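Local coordinates for protein lombricine kinase (Urechis caupo, PDB 3JPZ) that probably catalyses the reversible transfer of a phosphoryl group between ATP and the guanidino compound lombricine, as a member of the phosphagen kinase family, at residues D91-P96 / A327-S332; L98-L103 / A235-F240; T276-S281 / E335-L340. All blocks are in the same frame, centred on the assembly; numbering follows the deposited sequence. Where two conformers were deposited one is given.

In the fold
Interaction 3 is buried throughout: it lays helix 333-355 on the strand that carries nucleotide-binding residues, through aliphatic and aromatic groups. Interactions 1 and 2 are only partly buried and lie farther from the centre of the chain. Both use the long connection between helix 73-83 and strand 113-122, but with different chemistry. Interaction 1 is polar, the Q93 carboxamide bonding to the backbone of the loop that precedes helix 333-355; interaction 2 is apolar, F237 of helix 233-252 packing against a short 3-10 turn. Each touches interaction 3, interaction 1 through a hydrogen bond between R328 and T276, interaction 2 by packing of F237 on V337 and F240 on L278.

Interaction 1 (D91-P96 / A327-S332); sequences DSQPAP and ARLKKS
The flat carboxamide of Q93 uses both of its polar atoms on the backbone of 327-332: OE1 receives the K330 amide in its own carbonyl plane, on a lone pair, and NE2 donates to K331 O, which is tilted 23° from the amide plane. The two loops belong to the phosphagen kinase fold. Segment 91-96 is part of the connection running from the small helical N-terminal domain to the antiparallel sheet, and 327-332 leads from strand 320-325 into helix 333-355. The bond from K330 N to Q93 OE1 is 2.7 Å long and nearly straight, at 174°. That from Q93 NE2 to K331 O, 2.9 Å, is more bent, its donor standing above the K331 carbonyl plane. With CG of Q93 anti to its backbone N (chi1 175°) and the chain bent at chi2, the amide is carried across to the turn at K330, and the paired bonds hold its rotation. L329 brings CD2 to 3.1 Å from Q93 OE1, a tight apolar neighbour for that oxygen. The P94 ring follows, its CG 3.5 Å from K330 O. K330 points its CB away from 91-96, and its NZ bonds to K85 O, while T276 touches the Q93 side chain from the sheet domain. S332, whose side chain N-caps helix 333-355, closes the contact with CB 3.8 Å from A95 O.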
loop_
_atom_site.group_PDB
_atom_site.type_symbol
_atom_site.label_atom_id
_atom_site.label_comp_id
_atom_site.label_asym_id
_atom_site.label_seq_id
_atom_site.Cartn_x
_atom_site.Cartn_y
_atom_site.Cartn_z
ATOM N N ASP A 91 33.326 1.085 -10.677
ATOM C CA ASP A 91 33.690 0.429 -9.434
ATOM C C ASP A 91 33.089 -0.968 -9.417
ATOM O O ASP A 91 32.082 -1.224 -10.078
ATOM C CB ASP A 91 33.197 1.239 -8.231
ATOM C CG ASP A 91 34.066 2.446 -7.949
ATOM O OD1 ASP A 91 35.214 2.473 -8.437
ATOM O OD2 ASP A 91 33.610 3.365 -7.239
ATOM N N SER A 92 33.702 -1.870 -8.659
ATOM C CA SER A 92 33.237 -3.243 -8.614
ATOM C C SER A 92 33.339 -3.844 -7.215
ATOM O O SER A 92 34.276 -3.579 -6.464
ATOM C CB SER A 92 34.017 -4.096 -9.613
ATOM O OG SER A 92 33.261 -5.228 -10.003
ATOM N N GLN A 93 32.341 -4.652 -6.875
ATOM C CA GLN A 93 32.312 -5.377 -5.616
ATOM C C GLN A 93 33.289 -6.547 -5.665
ATOM O O GLN A 93 33.345 -7.274 -6.657
ATOM C CB GLN A 93 30.903 -5.905 -5.365
ATOM C CG GLN A 93 30.787 -6.775 -4.157
ATOM C CD GLN A 93 30.974 -5.988 -2.882
ATOM O OE1 GLN A 93 31.043 -4.762 -2.907
ATOM N NE2 GLN A 93 31.051 -6.686 -1.763
ATOM N N PRO A 94 34.075 -6.726 -4.598
ATOM C CA PRO A 94 34.993 -7.870 -4.562
ATOM C C PRO A 94 34.240 -9.185 -4.691
ATOM O O PRO A 94 33.077 -9.249 -4.300
ATOM C CB PRO A 94 35.637 -7.759 -3.180
ATOM C CG PRO A 94 35.507 -6.319 -2.809
ATOM C CD PRO A 94 34.252 -5.825 -3.449
ATOM N N ALA A 95 34.883 -10.207 -5.244
ATOM C CA ALA A 95 34.264 -11.516 -5.336
ATOM C C ALA A 95 33.771 -11.895 -3.953
ATOM O O ALA A 95 34.302 -11.413 -2.957
ATOM C CB ALA A 95 35.255 -12.538 -5.827
ATOM N N PRO A 96 32.750 -12.759 -3.882
ATOM C CA PRO A 96 32.258 -13.184 -2.568
ATOM C C PRO A 96 33.315 -13.968 -1.806
ATOM O O PRO A 96 34.011 -14.792 -2.393
ATOM C CB PRO A 96 31.074 -14.095 -2.908
ATOM C CG PRO A 96 30.716 -13.777 -4.318
ATOM C CD PRO A 96 31.976 -13.354 -4.982
ATOM N N ALA A 327 28.608 -0.630 6.386
ATOM C CA ALA A 327 28.656 -0.716 4.927
ATOM C C ALA A 327 28.210 -2.082 4.411
ATOM O O ALA A 327 28.023 -3.010 5.179
ATOM C CB ALA A 327 30.046 -0.412 4.442
ATOM N N ARG A 328 28.055 -2.194 3.095
ATOM C CA ARG A 328 27.562 -3.423 2.476
ATOM C C ARG A 328 28.278 -3.720 1.178
ATOM O O ARG A 328 28.305 -4.869 0.732
ATOM C CB ARG A 328 26.069 -3.302 2.188
ATOM C CG ARG A 328 25.223 -3.132 3.418
ATOM C CD ARG A 328 25.104 -4.417 4.198
ATOM N NE ARG A 328 24.128 -4.278 5.265
ATOM C CZ ARG A 328 24.396 -3.786 6.466
ATOM N NH1 ARG A 328 25.627 -3.396 6.775
ATOM N NH2 ARG A 328 23.431 -3.692 7.365
ATOM N N LEU A 329 28.819 -2.666 0.570
ATOM C CA LEU A 329 29.630 -2.747 -0.635
ATOM C C LEU A 329 31.086 -2.501 -0.282
ATOM O O LEU A 329 31.383 -1.953 0.777
ATOM C CB LEU A 329 29.221 -1.651 -1.620
ATOM C CG LEU A 329 28.149 -1.883 -2.683
ATOM C CD1 LEU A 329 28.121 -0.656 -3.591
ATOM C CD2 LEU A 329 28.410 -3.139 -3.495
ATOM N N LYS A 330 31.972 -2.922 -1.180
ATOM C CA LYS A 330 33.382 -2.505 -1.227
ATOM C C LYS A 330 34.305 -3.432 -0.438
ATOM O O LYS A 330 35.507 -3.498 -0.695
ATOM C CB LYS A 330 33.532 -1.044 -0.802
ATOM C CG LYS A 330 33.029 -0.072 -1.861
ATOM C CD LYS A 330 33.463 1.356 -1.576
ATOM C CE LYS A 330 32.353 2.166 -0.938
ATOM N NZ LYS A 330 32.822 3.521 -0.521
ATOM N N LYS A 331 33.732 -4.141 0.523
ATOM C CA LYS A 331 34.433 -5.199 1.237
ATOM C C LYS A 331 33.687 -6.504 1.011
ATOM O O LYS A 331 32.480 -6.499 0.790
ATOM C CB LYS A 331 34.495 -4.879 2.736
ATOM C CG LYS A 331 35.214 -3.576 3.037
ATOM C CD LYS A 331 35.300 -3.310 4.522
ATOM C CE LYS A 331 35.935 -1.946 4.793
ATOM N NZ LYS A 331 37.399 -1.944 4.548
ATOM N N SER A 332 34.400 -7.619 1.066
ATOM C CA SER A 332 33.754 -8.915 0.924
ATOM C C SER A 332 33.044 -9.298 2.223
ATOM O O SER A 332 33.158 -8.603 3.232
ATOM C CB SER A 332 34.771 -9.991 0.557
ATOM O OG SER A 332 35.616 -10.276 1.658
#

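Interaction 2 (L98-L103 / A235-F240); sequences LDASKL and AVFERF
The 3-10 turn at 100-102 comes up against helix 233-252 where A100 comes nearest to E238, their CA atoms 5.0 Å apart. A100 points its methyl at the helix, CB lying 3.6 Å from E238 CA and 3.7 Å from E238 CB. The main apolar piece is F237. Its CG is anti to the backbone N (chi1 -174°), which sends the ring out from the helix against the loop; there F237 CD2 lies 3.4 Å from A100 CA and F237 CZ 3.5 Å from L98 CA. L103 touches F237 CD2 with CD1 at 3.6 Å. L98 CD2 reaches the edge of the ring of F240, one helical turn on from F237, near its plane, 4.0 Å from F240 CE2, the two side chains running at about a right angle. D99 OD1 bonds to S101 OG within the loop, and the E238 carboxylate leads away to a salt bridge with R242. In the phosphagen kinase fold the cluster continues into the sheet domain, F237 and F240 resting on I118 of strand 113-122 while V337 of helix 333-355 touches F237 and Q338 touches L103.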
loop_
_atom_site.group_PDB
_atom_site.type_symbol
_atom_site.label_atom_id
_atom_site.label_comp_id
_atom_site.label_asym_id
_atom_site.label_seq_id
_atom_site.Cartn_x
_atom_site.Cartn_y
_atom_site.Cartn_z
ATOM N N LEU A 98 33.178 -16.186 1.561
ATOM C CA LEU A 98 32.502 -16.811 2.687
ATOM C C LEU A 98 33.440 -17.759 3.427
ATOM O O LEU A 98 33.003 -18.772 3.973
ATOM C CB LEU A 98 31.284 -17.600 2.191
ATOM C CG LEU A 98 30.295 -16.805 1.352
ATOM C CD1 LEU A 98 29.156 -17.693 0.804
ATOM C CD2 LEU A 98 29.744 -15.649 2.183
ATOM N N ASP A 99 34.730 -17.436 3.441
ATOM C CA ASP A 99 35.722 -18.348 3.994
ATOM C C ASP A 99 36.040 -17.990 5.441
ATOM O O ASP A 99 36.935 -17.186 5.722
ATOM C CB ASP A 99 36.991 -18.356 3.143
ATOM C CG ASP A 99 37.945 -19.461 3.541
ATOM O OD1 ASP A 99 37.690 -20.120 4.571
ATOM O OD2 ASP A 99 38.948 -19.667 2.826
ATOM N N ALA A 100 35.290 -18.608 6.349
ATOM C CA ALA A 100 35.437 -18.389 7.779
ATOM C C ALA A 100 36.851 -18.661 8.274
ATOM O O ALA A 100 37.342 -17.953 9.149
ATOM C CB ALA A 100 34.446 -19.254 8.534
ATOM N N SER A 101 37.500 -19.685 7.728
ATOM C CA SER A 101 38.862 -20.029 8.146
ATOM C C SER A 101 39.835 -18.860 7.964
ATOM O O SER A 101 40.888 -18.817 8.600
ATOM C CB SER A 101 39.370 -21.262 7.387
ATOM O OG SER A 101 39.783 -20.944 6.068
ATOM N N LYS A 102 39.478 -17.914 7.099
ATOM C CA LYS A 102 40.320 -16.742 6.834
ATOM C C LYS A 102 40.224 -15.699 7.950
ATOM O O LYS A 102 40.937 -14.696 7.940
ATOM C CB LYS A 102 39.941 -16.089 5.499
ATOM C CG LYS A 102 40.315 -16.901 4.269
ATOM C CD LYS A 102 39.728 -16.302 2.992
ATOM C CE LYS A 102 40.554 -15.128 2.469
ATOM N NZ LYS A 102 40.241 -14.806 1.044
ATOM N N LEU A 103 39.348 -15.944 8.916
ATOM C CA LEU A 103 39.075 -14.966 9.958
ATOM C C LEU A 103 40.134 -14.970 11.045
ATOM O O LEU A 103 40.738 -15.996 11.343
ATOM C CB LEU A 103 37.710 -15.229 10.592
ATOM C CG LEU A 103 36.495 -14.877 9.744
ATOM C CD1 LEU A 103 35.220 -15.219 10.494
ATOM C CD2 LEU A 103 36.516 -13.407 9.370
ATOM N N ALA A 235 32.380 -19.164 14.061
ATOM C CA ALA A 235 31.509 -20.315 13.920
ATOM C C ALA A 235 30.230 -19.896 13.205
ATOM O O ALA A 235 29.704 -20.634 12.381
ATOM C CB ALA A 235 31.195 -20.905 15.283
ATOM N N VAL A 236 29.743 -18.697 13.515
ATOM C CA VAL A 236 28.515 -18.183 12.921
ATOM C C VAL A 236 28.681 -17.943 11.431
ATOM O O VAL A 236 27.770 -18.198 10.639
ATOM C CB VAL A 236 28.083 -16.851 13.577
ATOM C CG1 VAL A 236 26.931 -16.233 12.794
ATOM C CG2 VAL A 236 27.686 -17.081 15.012
ATOM N N PHE A 237 29.854 -17.447 11.058
ATOM C CA PHE A 237 30.171 -17.183 9.668
ATOM C C PHE A 237 30.378 -18.513 8.942
ATOM O O PHE A 237 30.019 -18.652 7.776
ATOM C CB PHE A 237 31.435 -16.323 9.579
ATOM C CG PHE A 237 31.769 -15.860 8.183
ATOM C CD1 PHE A 237 30.818 -15.245 7.392
ATOM C CD2 PHE A 237 33.051 -16.018 7.680
ATOM C CE1 PHE A 237 31.133 -14.807 6.119
ATOM C CE2 PHE A 237 33.374 -15.584 6.408
ATOM C CZ PHE A 237 32.414 -14.977 5.627
ATOM N N GLU A 238 30.960 -19.484 9.641
ATOM C CA GLU A 238 31.278 -20.776 9.034
ATOM C C GLU A 238 30.006 -21.470 8.591
ATOM O O GLU A 238 29.943 -22.047 7.507
ATOM C CB GLU A 238 32.022 -21.677 10.026
ATOM C CG GLU A 238 32.556 -22.977 9.404
ATOM C CD GLU A 238 31.485 -24.045 9.168
ATOM O OE1 GLU A 238 30.471 -24.083 9.910
ATOM O OE2 GLU A 238 31.676 -24.866 8.240
ATOM N N ARG A 239 29.005 -21.432 9.459
ATOM C CA ARG A 239 27.706 -22.019 9.174
ATOM C C ARG A 239 27.020 -21.192 8.099
ATOM O O ARG A 239 26.399 -21.719 7.192
ATOM C CB ARG A 239 26.861 -22.056 10.452
ATOM C CG ARG A 239 25.387 -22.369 10.242
ATOM C CD ARG A 239 24.693 -22.653 11.571
ATOM N NE ARG A 239 25.220 -23.856 12.208
ATOM C CZ ARG A 239 26.001 -23.863 13.285
ATOM N NH1 ARG A 239 26.348 -22.722 13.871
ATOM N NH2 ARG A 239 26.428 -25.016 13.781
ATOM N N PHE A 240 27.150 -19.882 8.221
ATOM C CA PHE A 240 26.593 -18.942 7.269
ATOM C C PHE A 240 26.977 -19.300 5.829
ATOM O O PHE A 240 26.118 -19.503 4.975
ATOM C CB PHE A 240 27.114 -17.554 7.643
ATOM C CG PHE A 240 26.629 -16.450 6.767
ATOM C CD1 PHE A 240 25.376 -15.884 6.966
ATOM C CD2 PHE A 240 27.448 -15.931 5.778
ATOM C CE1 PHE A 240 24.939 -14.836 6.169
ATOM C CE2 PHE A 240 27.019 -14.891 4.987
ATOM C CZ PHE A 240 25.755 -14.341 5.182
#

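Interaction 3 (T276-S281 / E335-L340); sequences TGLRAS and EFVQLL
Strand 279-285 supplies residues of the nucleotide site, R279 and S281 being ADP-binding, and here the sheet of the phosphagen kinase catalytic domain receives helix 333-355 in helix-on-sheet packing. The axes of 279-281 and 335-340 lie 8.4 Å apart at a signed angle of -27°, so strand and helix run nearly the same way. R279 and S281 direct CB away from the helix, and R279 NH2 forms a salt bridge with D322. L278 and A280 instead point at the helix, meeting F336, V337 and L340. L278 slides past F336 in the opposite direction and sets CD2 3.6 Å from F336 CB; the same methyl is 4.3 Å from V337 CG2. Nearer the start of the segment, the T276 side chain lies at a slant to that of F336: CG2 lies at the ring edge in plane, 3.9 Å from F336 CD1, and OG1 is 3.6 Å from F336 CE1. That hydroxyl also makes a hydrogen bond to R328 O, so a buried polar atom beside the aromatic ring is satisfied and the loop leading into helix 333-355 is tied to the loop leading into strand 279-285. Farther along, A280 brings its CB 4.4 Å from V337 CG2. L340, with CG anti to the backbone N (chi1 176°), reaches across to the strand backbone, where its CD2 touches A280 CB at 3.7 Å and A280 C at 3.6 Å.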
loop_
_atom_site.group_PDB
_atom_site.type_symbol
_atom_site.label_atom_id
_atom_site.label_comp_id
_atom_site.label_asym_id
_atom_site.label_seq_id
_atom_site.Cartn_x
_atom_site.Cartn_y
_atom_site.Cartn_z
ATOM N N THR A 276 27.392 -7.401 -0.624
ATOM C CA THR A 276 27.253 -8.520 0.314
ATOM C C THR A 276 25.877 -8.582 0.937
ATOM O O THR A 276 25.481 -9.624 1.467
ATOM C CB THR A 276 28.193 -8.401 1.505
ATOM O OG1 THR A 276 27.945 -7.162 2.194
ATOM C CG2 THR A 276 29.660 -8.516 1.075
ATOM N N GLY A 277 25.162 -7.458 0.917
ATOM C CA GLY A 277 23.948 -7.341 1.702
ATOM C C GLY A 277 24.181 -7.949 3.072
ATOM O O GLY A 277 23.271 -8.481 3.693
ATOM N N LEU A 278 25.415 -7.864 3.556
ATOM C CA LEU A 278 25.789 -8.573 4.772
ATOM C C LEU A 278 25.627 -7.725 6.023
ATOM O O LEU A 278 26.207 -6.645 6.137
ATOM C CB LEU A 278 27.236 -9.042 4.716
ATOM C CG LEU A 278 27.573 -9.929 5.920
ATOM C CD1 LEU A 278 27.846 -11.350 5.468
ATOM C CD2 LEU A 278 28.746 -9.391 6.698
ATOM N N ARG A 279 24.867 -8.248 6.978
ATOM C CA ARG A 279 24.739 -7.617 8.278
ATOM C C ARG A 279 25.283 -8.569 9.322
ATOM O O ARG A 279 24.604 -9.505 9.736
ATOM C CB ARG A 279 23.287 -7.282 8.594
ATOM C CG ARG A 279 23.149 -6.360 9.783
ATOM C CD ARG A 279 21.712 -6.204 10.243
ATOM N NE ARG A 279 21.597 -5.139 11.238
ATOM C CZ ARG A 279 21.723 -5.312 12.551
ATOM N NH1 ARG A 279 21.961 -6.514 13.050
ATOM N NH2 ARG A 279 21.603 -4.278 13.372
ATOM N N ALA A 280 26.532 -8.333 9.701
ATOM C CA ALA A 280 27.188 -9.055 10.776
ATOM C C ALA A 280 27.042 -8.217 12.031
ATOM O O ALA A 280 27.376 -7.025 12.049
ATOM C CB ALA A 280 28.658 -9.279 10.442
ATOM N N SER A 281 26.536 -8.838 13.084
ATOM C CA SER A 281 26.260 -8.124 14.318
ATOM C C SER A 281 26.645 -8.963 15.519
ATOM O O SER A 281 26.744 -10.190 15.432
ATOM C CB SER A 281 24.775 -7.766 14.397
ATOM O OG SER A 281 23.976 -8.933 14.327
ATOM N N GLU A 335 35.495 -10.024 4.849
ATOM C CA GLU A 335 36.099 -8.777 5.321
ATOM C C GLU A 335 35.197 -7.997 6.272
ATOM O O GLU A 335 35.677 -7.387 7.230
ATOM C CB GLU A 335 36.497 -7.886 4.143
ATOM C CG GLU A 335 37.784 -8.329 3.454
ATOM C CD GLU A 335 38.193 -7.415 2.309
ATOM O OE1 GLU A 335 37.310 -6.962 1.548
ATOM O OE2 GLU A 335 39.404 -7.156 2.166
ATOM N N PHE A 336 33.896 -8.009 6.013
ATOM C CA PHE A 336 32.966 -7.283 6.864
ATOM C C PHE A 336 32.889 -7.912 8.238
ATOM O O PHE A 336 32.809 -7.206 9.249
ATOM C CB PHE A 336 31.577 -7.227 6.235
ATOM C CG PHE A 336 31.386 -6.063 5.319
ATOM C CD1 PHE A 336 31.007 -6.252 4.009
ATOM C CD2 PHE A 336 31.591 -4.769 5.775
ATOM C CE1 PHE A 336 30.825 -5.174 3.167
ATOM C CE2 PHE A 336 31.415 -3.685 4.935
ATOM C CZ PHE A 336 31.026 -3.891 3.629
ATOM N N VAL A 337 32.889 -9.239 8.269
ATOM C CA VAL A 337 32.957 -9.976 9.518
ATOM C C VAL A 337 34.248 -9.633 10.257
ATOM O O VAL A 337 34.246 -9.530 11.481
ATOM C CB VAL A 337 32.913 -11.510 9.294
ATOM C CG1 VAL A 337 32.961 -12.238 10.625
ATOM C CG2 VAL A 337 31.670 -11.903 8.519
ATOM N N GLN A 338 35.343 -9.459 9.516
ATOM C CA GLN A 338 36.623 -9.117 10.128
ATOM C C GLN A 338 36.593 -7.699 10.677
ATOM O O GLN A 338 37.160 -7.419 11.740
ATOM C CB GLN A 338 37.772 -9.256 9.135
ATOM C CG GLN A 338 39.116 -9.086 9.800
ATOM C CD GLN A 338 39.337 -10.122 10.861
ATOM O OE1 GLN A 338 39.288 -11.312 10.578
ATOM N NE2 GLN A 338 39.570 -9.678 12.102
ATOM N N LEU A 339 35.919 -6.814 9.948
ATOM C CA LEU A 339 35.758 -5.426 10.368
ATOM C C LEU A 339 34.943 -5.360 11.656
ATOM O O LEU A 339 35.216 -4.541 12.532
ATOM C CB LEU A 339 35.078 -4.601 9.268
ATOM C CG LEU A 339 34.655 -3.187 9.691
ATOM C CD1 LEU A 339 35.881 -2.325 9.963
ATOM C CD2 LEU A 339 33.772 -2.544 8.640
ATOM N N LEU A 340 33.944 -6.228 11.767
ATOM C CA LEU A 340 33.133 -6.315 12.976
ATOM C C LEU A 340 33.962 -6.875 14.118
ATOM O O LEU A 340 33.953 -6.358 15.236
ATOM C CB LEU A 340 31.921 -7.222 12.755
ATOM C CG LEU A 340 31.053 -7.453 13.992
ATOM C CD1 LEU A 340 30.217 -6.230 14.303
ATOM C CD2 LEU A 340 30.154 -8.653 13.795
#